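Local structure of transcriptional regulator (Saccharomonospora viridis, 4KWA) at residues F64-A69 and V85-P90; A75-R80 and A131-T136; A152-A157 and N183-H188. The protein is a TetR-family regulator that probably binds DNA to control transcription, and carries choline in a pocket of its C-terminal domain. One frame throughout, in Å; residues are numbered along the deposited sequence.

The three contacts lie in the helical body of a TetR-family chain whose C-terminal domain holds choline. Contact 1 is nearest to the ligand: Q88 touches choline, and the R66 side chain is about 8 Å from it. W99 and D160 also line the choline pocket. Contacts 1 and 2 both use helix 77-86, with centres 15 Å apart and no direct touch. Contact 3 lies toward the subunit interface, and its L155 side chain is about 10 Å from choline. V85 CG2 packs on I186 CD1 at 4.1 Å, joining contacts 1 and 3. Contacts 2 and 3 meet where I134 CD1 packs on A152 N at 4.0 Å.

Contact 1: residues F64-A69 and V85-P90; sequences FDRQVA and VELQLP
L87 points its two methyl groups at helix 48-71, one to each of two consecutive residues. CD1 meets the base of Q67, with its nearest approach to Q67 CA at 3.8 Å. The side chains of L87 and Q67 cross at about a right angle, and L87 CD1 lies 4.0 Å from Q67 CG. The other methyl, CD2, lies against R66, 4.1 Å from R66 CD. Here the two side chains run past each other in opposite directions, and only the aliphatic part of the arginine is in contact. R66 has CG anti to its main-chain nitrogen (chi1 175°) and bends at chi3, about the CG-CD bond that lies against the leucine. Its NH1 donates to a water 2.9 Å away, which lies in the guanidinium plane at its edge. The same water donates to L87 O at 2.7 Å. The guanidinium also forms a salt bridge from NH2 to E98. A type I turn from E86 to L89 carries L87 and Q88. Q88 touches choline there. The contact thus joins helix 48-71 to this turn, with R66 also packing on helix 94-109 and Q67 on helix 113-139.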
loop_
_atom_site.group_PDB
_atom_site.type_symbol
_atom_site.label_atom_id
_atom_site.label_comp_id
_atom_site.label_asym_id
_atom_site.label_seq_id
_atom_site.Cartn_x
_atom_site.Cartn_y
_atom_site.Cartn_z
ATOM N N PHE A 64 17.310 8.977 -3.872
ATOM C CA PHE A 64 18.381 8.209 -4.389
ATOM C C PHE A 64 19.755 8.830 -4.022
ATOM O O PHE A 64 20.682 8.143 -3.601
ATOM C CB PHE A 64 18.197 8.072 -5.878
ATOM C CG PHE A 64 19.319 7.319 -6.520
ATOM C CD1 PHE A 64 19.364 5.938 -6.448
ATOM C CD2 PHE A 64 20.319 8.009 -7.201
ATOM C CE1 PHE A 64 20.432 5.236 -7.023
ATOM C CE2 PHE A 64 21.347 7.316 -7.797
ATOM C CZ PHE A 64 21.393 5.935 -7.700
ATOM N N ASP A 65 19.842 10.170 -4.010
ATOM C CA ASP A 65 21.056 10.799 -3.569
ATOM C C ASP A 65 21.340 10.409 -2.072
ATOM O O ASP A 65 22.487 10.133 -1.660
ATOM C CB ASP A 65 20.925 12.301 -3.714
ATOM C CG ASP A 65 21.089 12.767 -5.117
ATOM O OD1 ASP A 65 21.576 11.978 -5.975
ATOM O OD2 ASP A 65 20.817 13.973 -5.324
ATOM N N ARG A 66 20.284 10.393 -1.265
ATOM C CA ARG A 66 20.366 10.071 0.155
ATOM C C ARG A 66 20.936 8.621 0.281
ATOM O O ARG A 66 21.830 8.314 1.089
ATOM C CB ARG A 66 18.913 10.144 0.757
ATOM C CG ARG A 66 18.702 9.727 2.200
ATOM C CD ARG A 66 17.196 9.588 2.515
ATOM N NE ARG A 66 16.460 10.778 2.105
ATOM C CZ ARG A 66 15.203 10.786 1.651
ATOM N NH1 ARG A 66 14.500 9.662 1.562
ATOM N NH2 ARG A 66 14.646 11.928 1.294
ATOM N N GLN A 67 20.407 7.740 -0.555
ATOM C CA GLN A 67 20.789 6.349 -0.511
ATOM C C GLN A 67 22.276 6.244 -0.832
ATOM O O GLN A 67 23.075 5.556 -0.141
ATOM C CB GLN A 67 19.953 5.583 -1.523
ATOM C CG GLN A 67 20.243 4.134 -1.585
ATOM C CD GLN A 67 19.559 3.478 -2.704
ATOM O OE1 GLN A 67 18.379 3.141 -2.627
ATOM N NE2 GLN A 67 20.332 3.154 -3.715
ATOM N N VAL A 68 22.660 6.867 -1.950
ATOM C CA VAL A 68 24.108 6.836 -2.321
ATOM C C VAL A 68 25.032 7.291 -1.205
ATOM O O VAL A 68 26.064 6.686 -0.992
ATOM C CB VAL A 68 24.337 7.655 -3.613
ATOM C CG1 VAL A 68 25.797 7.925 -3.900
ATOM C CG2 VAL A 68 23.656 6.878 -4.738
ATOM N N ALA A 69 24.621 8.346 -0.466
ATOM C CA ALA A 69 25.366 8.975 0.629
ATOM C C ALA A 69 25.485 8.037 1.823
ATOM O O ALA A 69 26.559 7.835 2.360
ATOM C CB ALA A 69 24.686 10.265 1.088
ATOM N N VAL A 85 17.369 -1.078 4.207
ATOM C CA VAL A 85 16.064 -1.322 4.796
ATOM C C VAL A 85 15.760 -0.224 5.779
ATOM O O VAL A 85 14.641 0.318 5.752
ATOM C CB VAL A 85 15.991 -2.768 5.363
ATOM C CG1 VAL A 85 14.757 -2.947 6.205
ATOM C CG2 VAL A 85 16.030 -3.795 4.220
ATOM N N GLU A 86 16.777 0.240 6.534
ATOM C CA GLU A 86 16.613 1.337 7.473
ATOM C C GLU A 86 16.095 2.652 6.769
ATOM O O GLU A 86 15.287 3.442 7.321
ATOM C CB GLU A 86 17.939 1.600 8.231
ATOM C CG GLU A 86 17.870 2.796 9.188
ATOM C CD GLU A 86 17.065 2.504 10.459
ATOM O OE1 GLU A 86 16.933 1.313 10.863
ATOM O OE2 GLU A 86 16.595 3.478 11.114
ATOM N N LEU A 87 16.714 2.959 5.635
ATOM C CA LEU A 87 16.307 4.093 4.777
ATOM C C LEU A 87 14.841 4.030 4.299
ATOM O O LEU A 87 14.296 5.018 3.862
ATOM C CB LEU A 87 17.136 4.103 3.520
ATOM C CG LEU A 87 18.540 4.555 3.662
ATOM C CD1 LEU A 87 19.162 4.343 2.296
ATOM C CD2 LEU A 87 18.508 6.011 4.078
ATOM N N GLN A 88 14.210 2.850 4.355
ATOM C CA GLN A 88 12.848 2.697 3.994
ATOM C C GLN A 88 11.901 2.856 5.119
ATOM O O GLN A 88 10.706 2.770 4.862
ATOM C CB GLN A 88 12.549 1.328 3.349
ATOM C CG GLN A 88 13.486 0.934 2.221
ATOM C CD GLN A 88 13.988 2.079 1.305
ATOM O OE1 GLN A 88 15.234 2.227 1.086
ATOM N NE2 GLN A 88 13.076 2.843 0.720
ATOM N N LEU A 89 12.364 3.031 6.359
ATOM C CA LEU A 89 11.411 3.173 7.445
ATOM C C LEU A 89 10.728 4.508 7.420
ATOM O O LEU A 89 11.355 5.485 7.116
ATOM C CB LEU A 89 12.137 2.984 8.775
ATOM C CG LEU A 89 12.832 1.644 8.864
ATOM C CD1 LEU A 89 13.532 1.561 10.210
ATOM C CD2 LEU A 89 11.930 0.475 8.626
ATOM N N PRO A 90 9.455 4.586 7.815
ATOM C CA PRO A 90 8.799 5.871 7.782
ATOM C C PRO A 90 9.108 6.646 9.044
ATOM O O PRO A 90 8.187 6.954 9.809
ATOM C CB PRO A 90 7.318 5.493 7.763
ATOM C CG PRO A 90 7.290 4.159 8.423
ATOM C CD PRO A 90 8.491 3.456 7.912
HETATM O O HOH W 1 14.950 6.820 1.918
#

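Contact 2: residues A75-R80 and A131-T136; sequences ADARER and AMTIRT
A77 and R80 face T133 and T136 where helix 77-86 packs on helix 113-139. This is helix-helix packing within the all-helical C-terminal domain of a TetR-family protein. The backbones come close, with A77 CA and T133 CA 6.1 Å apart.

The direct contacts are van der Waals. A77 CB sits 3.8 Å from T133 O, and it also meets the backbone and CB of T136. The small methyl suits so close an approach. T133 answers with its own methyl. Its chi1 (-54°) sets OG1 beside the main-chain nitrogen and CG2 anti to it, which turns CG2 toward helix 77-86. This methyl reaches R80 CB at 4.1 Å and also packs near A77 O. L81 and L84 extend this apolar surface around T133.

Hydrogen bonds at the helix start form a second group. D76 is the N-cap of helix 77-86. Its OD2 accepts from R78 N at 2.9 Å, with the donor 33° out of the carboxylate plane on the anti side. A second bond, from E79 N to the same oxygen, is weak. Q140 binds A75 O and A77 N, so the helix start is also tied to a residue just beyond helix 113-139.

The polar link across the contact runs through water. The R80 chain bends at chi3 (74°), and its NH1 binds I74 O. T133 OG1 also bonds to T129 O. One water, in the guanidinium plane, accepts from R80 NE at 2.9 Å and donates to T133 OG1 at 2.6 Å.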
loop_
_atom_site.group_PDB
_atom_site.type_symbol
_atom_site.label_atom_id
_atom_site.label_comp_id
_atom_site.label_asym_id
_atom_site.label_seq_id
_atom_site.Cartn_x
_atom_site.Cartn_y
_atom_site.Cartn_z
ATOM N N ALA A 75 30.989 -1.724 2.588
ATOM C CA ALA A 75 31.322 -2.850 1.649
ATOM C C ALA A 75 30.683 -4.181 2.017
ATOM O O ALA A 75 30.481 -5.037 1.130
ATOM C CB ALA A 75 32.848 -3.028 1.511
ATOM N N ASP A 76 30.378 -4.392 3.299
ATOM C CA ASP A 76 29.797 -5.668 3.748
ATOM C C ASP A 76 28.320 -5.714 3.293
ATOM O O ASP A 76 27.540 -4.810 3.595
ATOM C CB ASP A 76 29.911 -5.843 5.256
ATOM C CG ASP A 76 29.441 -7.224 5.698
ATOM O OD1 ASP A 76 30.297 -8.112 5.819
ATOM O OD2 ASP A 76 28.235 -7.459 5.790
ATOM N N ALA A 77 27.888 -6.734 2.560
ATOM C CA ALA A 77 26.534 -6.704 2.071
ATOM C C ALA A 77 25.460 -6.833 3.187
ATOM O O ALA A 77 24.397 -6.313 3.038
ATOM C CB ALA A 77 26.334 -7.766 0.961
ATOM N N ARG A 78 25.750 -7.484 4.312
ATOM C CA ARG A 78 24.717 -7.530 5.360
ATOM C C ARG A 78 24.489 -6.117 5.869
ATOM O O ARG A 78 23.313 -5.691 6.028
ATOM C CB ARG A 78 25.053 -8.445 6.554
ATOM C CG ARG A 78 24.015 -8.336 7.687
ATOM C CD ARG A 78 24.267 -9.118 8.988
ATOM N NE ARG A 78 23.486 -8.457 10.036
ATOM C CZ ARG A 78 23.821 -7.270 10.547
ATOM N NH1 ARG A 78 24.910 -6.646 10.101
ATOM N NH2 ARG A 78 23.055 -6.673 11.456
ATOM N N GLU A 79 25.577 -5.410 6.148
ATOM C CA GLU A 79 25.456 -4.005 6.628
ATOM C C GLU A 79 24.745 -3.185 5.532
ATOM O O GLU A 79 23.890 -2.370 5.841
ATOM C CB GLU A 79 26.799 -3.344 6.980
ATOM C CG GLU A 79 26.584 -1.993 7.653
ATOM C CD GLU A 79 25.854 -2.058 9.016
ATOM O OE1 GLU A 79 25.762 -3.151 9.635
ATOM O OE2 GLU A 79 25.358 -0.994 9.471
ATOM N N ARG A 80 25.111 -3.373 4.258
ATOM C CA ARG A 80 24.441 -2.630 3.210
ATOM C C ARG A 80 22.915 -2.851 3.199
ATOM O O ARG A 80 22.126 -1.899 3.157
ATOM C CB ARG A 80 25.012 -2.954 1.810
ATOM C CG ARG A 80 26.349 -2.437 1.505
ATOM C CD ARG A 80 26.770 -2.791 0.084
ATOM N NE ARG A 80 26.109 -2.033 -0.935
ATOM C CZ ARG A 80 26.493 -0.822 -1.352
ATOM N NH1 ARG A 80 27.439 -0.142 -0.699
ATOM N NH2 ARG A 80 25.858 -0.214 -2.360
ATOM N N ALA A 131 18.106 -6.595 -5.321
ATOM C CA ALA A 131 18.586 -7.848 -5.888
ATOM C C ALA A 131 20.124 -7.918 -6.008
ATOM O O ALA A 131 20.785 -8.961 -5.766
ATOM C CB ALA A 131 17.888 -8.083 -7.262
HETATM N N MSE A 132 20.712 -6.776 -6.376
HETATM C CA MSE A 132 22.134 -6.703 -6.511
HETATM C C MSE A 132 22.765 -6.884 -5.180
HETATM O O MSE A 132 23.828 -7.508 -5.102
HETATM C CB MSE A 132 22.559 -5.402 -7.173
HETATM C CG MSE A 132 24.062 -5.300 -7.242
HETATM SE SE MSE A 132 24.448 -3.438 -7.807
HETATM C CE MSE A 132 24.035 -2.237 -6.263
ATOM N N THR A 133 22.175 -6.317 -4.123
ATOM C CA THR A 133 22.768 -6.485 -2.776
ATOM C C THR A 133 22.770 -7.962 -2.307
ATOM O O THR A 133 23.729 -8.477 -1.711
ATOM C CB THR A 133 22.021 -5.592 -1.831
ATOM O OG1 THR A 133 22.087 -4.263 -2.427
ATOM C CG2 THR A 133 22.658 -5.576 -0.372
ATOM N N ILE A 134 21.654 -8.624 -2.569
ATOM C CA ILE A 134 21.531 -10.037 -2.292
ATOM C C ILE A 134 22.611 -10.830 -2.989
ATOM O O ILE A 134 23.279 -11.622 -2.298
ATOM C CB ILE A 134 20.094 -10.536 -2.582
ATOM C CG1 ILE A 134 19.168 -9.873 -1.554
ATOM C CG2 ILE A 134 20.012 -12.035 -2.484
ATOM C CD1 ILE A 134 17.704 -9.895 -1.968
ATOM N N ARG A 135 22.809 -10.638 -4.308
ATOM C CA ARG A 135 23.841 -11.385 -5.026
ATOM C C ARG A 135 25.253 -11.042 -4.519
ATOM O O ARG A 135 26.155 -11.862 -4.493
ATOM C CB ARG A 135 23.715 -11.111 -6.553
ATOM C CG ARG A 135 22.374 -11.557 -7.087
ATOM C CD ARG A 135 22.255 -11.278 -8.592
ATOM N NE ARG A 135 20.936 -11.475 -9.192
ATOM C CZ ARG A 135 20.164 -10.455 -9.583
ATOM N NH1 ARG A 135 20.625 -9.153 -9.511
ATOM N NH2 ARG A 135 19.021 -10.710 -10.141
ATOM N N THR A 136 25.490 -9.824 -4.054
ATOM C CA THR A 136 26.827 -9.597 -3.480
ATOM C C THR A 136 27.032 -10.409 -2.165
ATOM O O THR A 136 28.117 -11.000 -1.974
ATOM C CB THR A 136 27.073 -8.085 -3.220
ATOM O OG1 THR A 136 26.871 -7.343 -4.405
ATOM C CG2 THR A 136 28.460 -7.778 -2.744
HETATM O O HOH W 2 24.205 -2.874 -2.906
#

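Contact 3: residues A152-A157 and N183-H188; sequences ATRLSA and NDFIEH
R154 and L155 of helix 148-168 meet the ring of F185 on helix 175-190. The segment begins with A152, which packs on Y127 and I130 of helix 113-139. T153 follows, and its OG1 is bonded to K170 of the second subunit. R154 is the first residue to touch F185. Its CG lies 4.0 Å from F185 CZ, and its CD is nearly as close. The two side chains cross at about a right angle, with the guanidinium and ring planes 65° apart. The methylenes CG and CD, not the guanidinium, lie at the CZ end of the ring, while NE binds H181 of the second subunit. L155 comes next and meets another part of the ring, its CD1 standing 4.0 Å from F185 CD2. With chi1 of L155 at -179°, CG is anti to the main-chain nitrogen, and the branch reaches toward the phenyl group. L155 also packs on L81, I130 and L182. S156 makes no contact with F185; its OG bonds to Y123 OH. A157 ends the segment against L158 of the second subunit. F185 packs on L151 and L158 of its own chain and also on R154 of the second subunit. Helices 148-168 and 175-190 are thus held together beside the partner chain, consistent with the helical dimer interface of TetR-family regulators.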
loop_
_atom_site.group_PDB
_atom_site.type_symbol
_atom_site.label_atom_id
_atom_site.label_comp_id
_atom_site.label_asym_id
_atom_site.label_seq_id
_atom_site.Cartn_x
_atom_site.Cartn_y
_atom_site.Cartn_z
ATOM N N ALA A 152 14.113 -10.257 -3.719
ATOM C CA ALA A 152 13.833 -8.838 -3.858
ATOM C C ALA A 152 12.301 -8.568 -3.907
ATOM O O ALA A 152 11.840 -7.617 -3.367
ATOM C CB ALA A 152 14.464 -8.302 -5.120
ATOM N N THR A 153 11.546 -9.363 -4.645
ATOM C CA THR A 153 10.042 -9.271 -4.705
ATOM C C THR A 153 9.447 -9.389 -3.354
ATOM O O THR A 153 8.614 -8.546 -2.941
ATOM C CB THR A 153 9.470 -10.326 -5.644
ATOM O OG1 THR A 153 9.695 -9.889 -6.994
ATOM C CG2 THR A 153 7.967 -10.441 -5.499
ATOM N N ARG A 154 9.867 -10.409 -2.634
ATOM C CA ARG A 154 9.371 -10.574 -1.260
ATOM C C ARG A 154 9.754 -9.484 -0.325
ATOM O O ARG A 154 8.888 -9.006 0.413
ATOM C CB ARG A 154 9.793 -11.924 -0.716
ATOM C CG ARG A 154 9.242 -12.385 0.586
ATOM C CD ARG A 154 9.347 -13.894 0.881
ATOM N NE ARG A 154 8.599 -14.712 -0.078
ATOM C CZ ARG A 154 8.584 -16.030 -0.187
ATOM N NH1 ARG A 154 7.795 -16.596 -1.152
ATOM N NH2 ARG A 154 9.303 -16.767 0.640
ATOM N N LEU A 155 11.045 -9.086 -0.307
ATOM C CA LEU A 155 11.467 -8.034 0.621
ATOM C C LEU A 155 10.743 -6.739 0.356
ATOM O O LEU A 155 10.252 -6.091 1.326
ATOM C CB LEU A 155 12.994 -7.889 0.640
ATOM C CG LEU A 155 13.512 -6.857 1.589
ATOM C CD1 LEU A 155 13.046 -7.096 3.035
ATOM C CD2 LEU A 155 15.031 -6.818 1.438
ATOM N N SER A 156 10.633 -6.331 -0.884
ATOM C CA SER A 156 9.944 -5.112 -1.253
ATOM C C SER A 156 8.494 -5.066 -0.892
ATOM O O SER A 156 7.994 -4.044 -0.369
ATOM C CB SER A 156 10.107 -4.773 -2.737
ATOM O OG SER A 156 9.725 -5.789 -3.570
ATOM N N ALA A 157 7.850 -6.194 -1.142
ATOM C CA ALA A 157 6.461 -6.389 -0.751
ATOM C C ALA A 157 6.260 -6.304 0.764
ATOM O O ALA A 157 5.293 -5.573 1.228
ATOM C CB ALA A 157 5.870 -7.644 -1.348
ATOM N N ASN A 183 14.498 -6.818 10.333
ATOM C CA ASN A 183 15.789 -7.340 10.748
ATOM C C ASN A 183 15.660 -8.873 11.043
ATOM O O ASN A 183 16.558 -9.646 10.674
ATOM C CB ASN A 183 16.397 -6.421 11.845
ATOM C CG ASN A 183 17.085 -5.189 11.251
ATOM O OD1 ASN A 183 16.546 -4.062 11.259
ATOM N ND2 ASN A 183 18.237 -5.407 10.653
ATOM N N ASP A 184 14.550 -9.331 11.636
ATOM C CA ASP A 184 14.304 -10.776 11.838
ATOM C C ASP A 184 14.225 -11.520 10.518
ATOM O O ASP A 184 14.706 -12.603 10.381
ATOM C CB ASP A 184 13.073 -11.012 12.699
ATOM C CG ASP A 184 13.322 -10.659 14.187
ATOM O OD1 ASP A 184 14.514 -10.459 14.538
ATOM O OD2 ASP A 184 12.348 -10.612 15.009
ATOM N N PHE A 185 13.565 -10.938 9.543
ATOM C CA PHE A 185 13.422 -11.573 8.239
ATOM C C PHE A 185 14.845 -11.677 7.646
ATOM O O PHE A 185 15.158 -12.669 7.036
ATOM C CB PHE A 185 12.552 -10.665 7.330
ATOM C CG PHE A 185 12.364 -11.203 5.903
ATOM C CD1 PHE A 185 11.515 -12.248 5.640
ATOM C CD2 PHE A 185 13.061 -10.673 4.876
ATOM C CE1 PHE A 185 11.404 -12.789 4.372
ATOM C CE2 PHE A 185 12.961 -11.227 3.573
ATOM C CZ PHE A 185 12.102 -12.227 3.353
ATOM N N ILE A 186 15.617 -10.601 7.659
ATOM C CA ILE A 186 16.974 -10.648 7.078
ATOM C C ILE A 186 17.788 -11.737 7.799
ATOM O O ILE A 186 18.352 -12.647 7.215
ATOM C CB ILE A 186 17.685 -9.293 7.207
ATOM C CG1 ILE A 186 17.016 -8.273 6.276
ATOM C CG2 ILE A 186 19.192 -9.412 6.957
ATOM C CD1 ILE A 186 17.459 -6.854 6.518
ATOM N N GLU A 187 17.845 -11.629 9.117
ATOM C CA GLU A 187 18.656 -12.602 9.849
ATOM C C GLU A 187 18.219 -14.076 9.638
ATOM O O GLU A 187 19.080 -14.945 9.672
ATOM C CB GLU A 187 18.775 -12.225 11.356
ATOM C CG GLU A 187 19.476 -10.891 11.629
ATOM C CD GLU A 187 20.869 -10.772 10.980
ATOM O OE1 GLU A 187 21.696 -11.685 11.212
ATOM O OE2 GLU A 187 21.143 -9.748 10.271
ATOM N N HIS A 188 16.936 -14.385 9.469
ATOM C CA HIS A 188 16.505 -15.788 9.337
ATOM C C HIS A 188 16.149 -16.299 7.946
ATOM O O HIS A 188 16.035 -17.496 7.729
ATOM C CB HIS A 188 15.344 -16.032 10.293
ATOM C CG HIS A 188 15.690 -15.705 11.708
ATOM N ND1 HIS A 188 14.922 -14.879 12.494
ATOM C CD2 HIS A 188 16.805 -15.985 12.432
ATOM C CE1 HIS A 188 15.506 -14.729 13.669
ATOM N NE2 HIS A 188 16.653 -15.386 13.653
#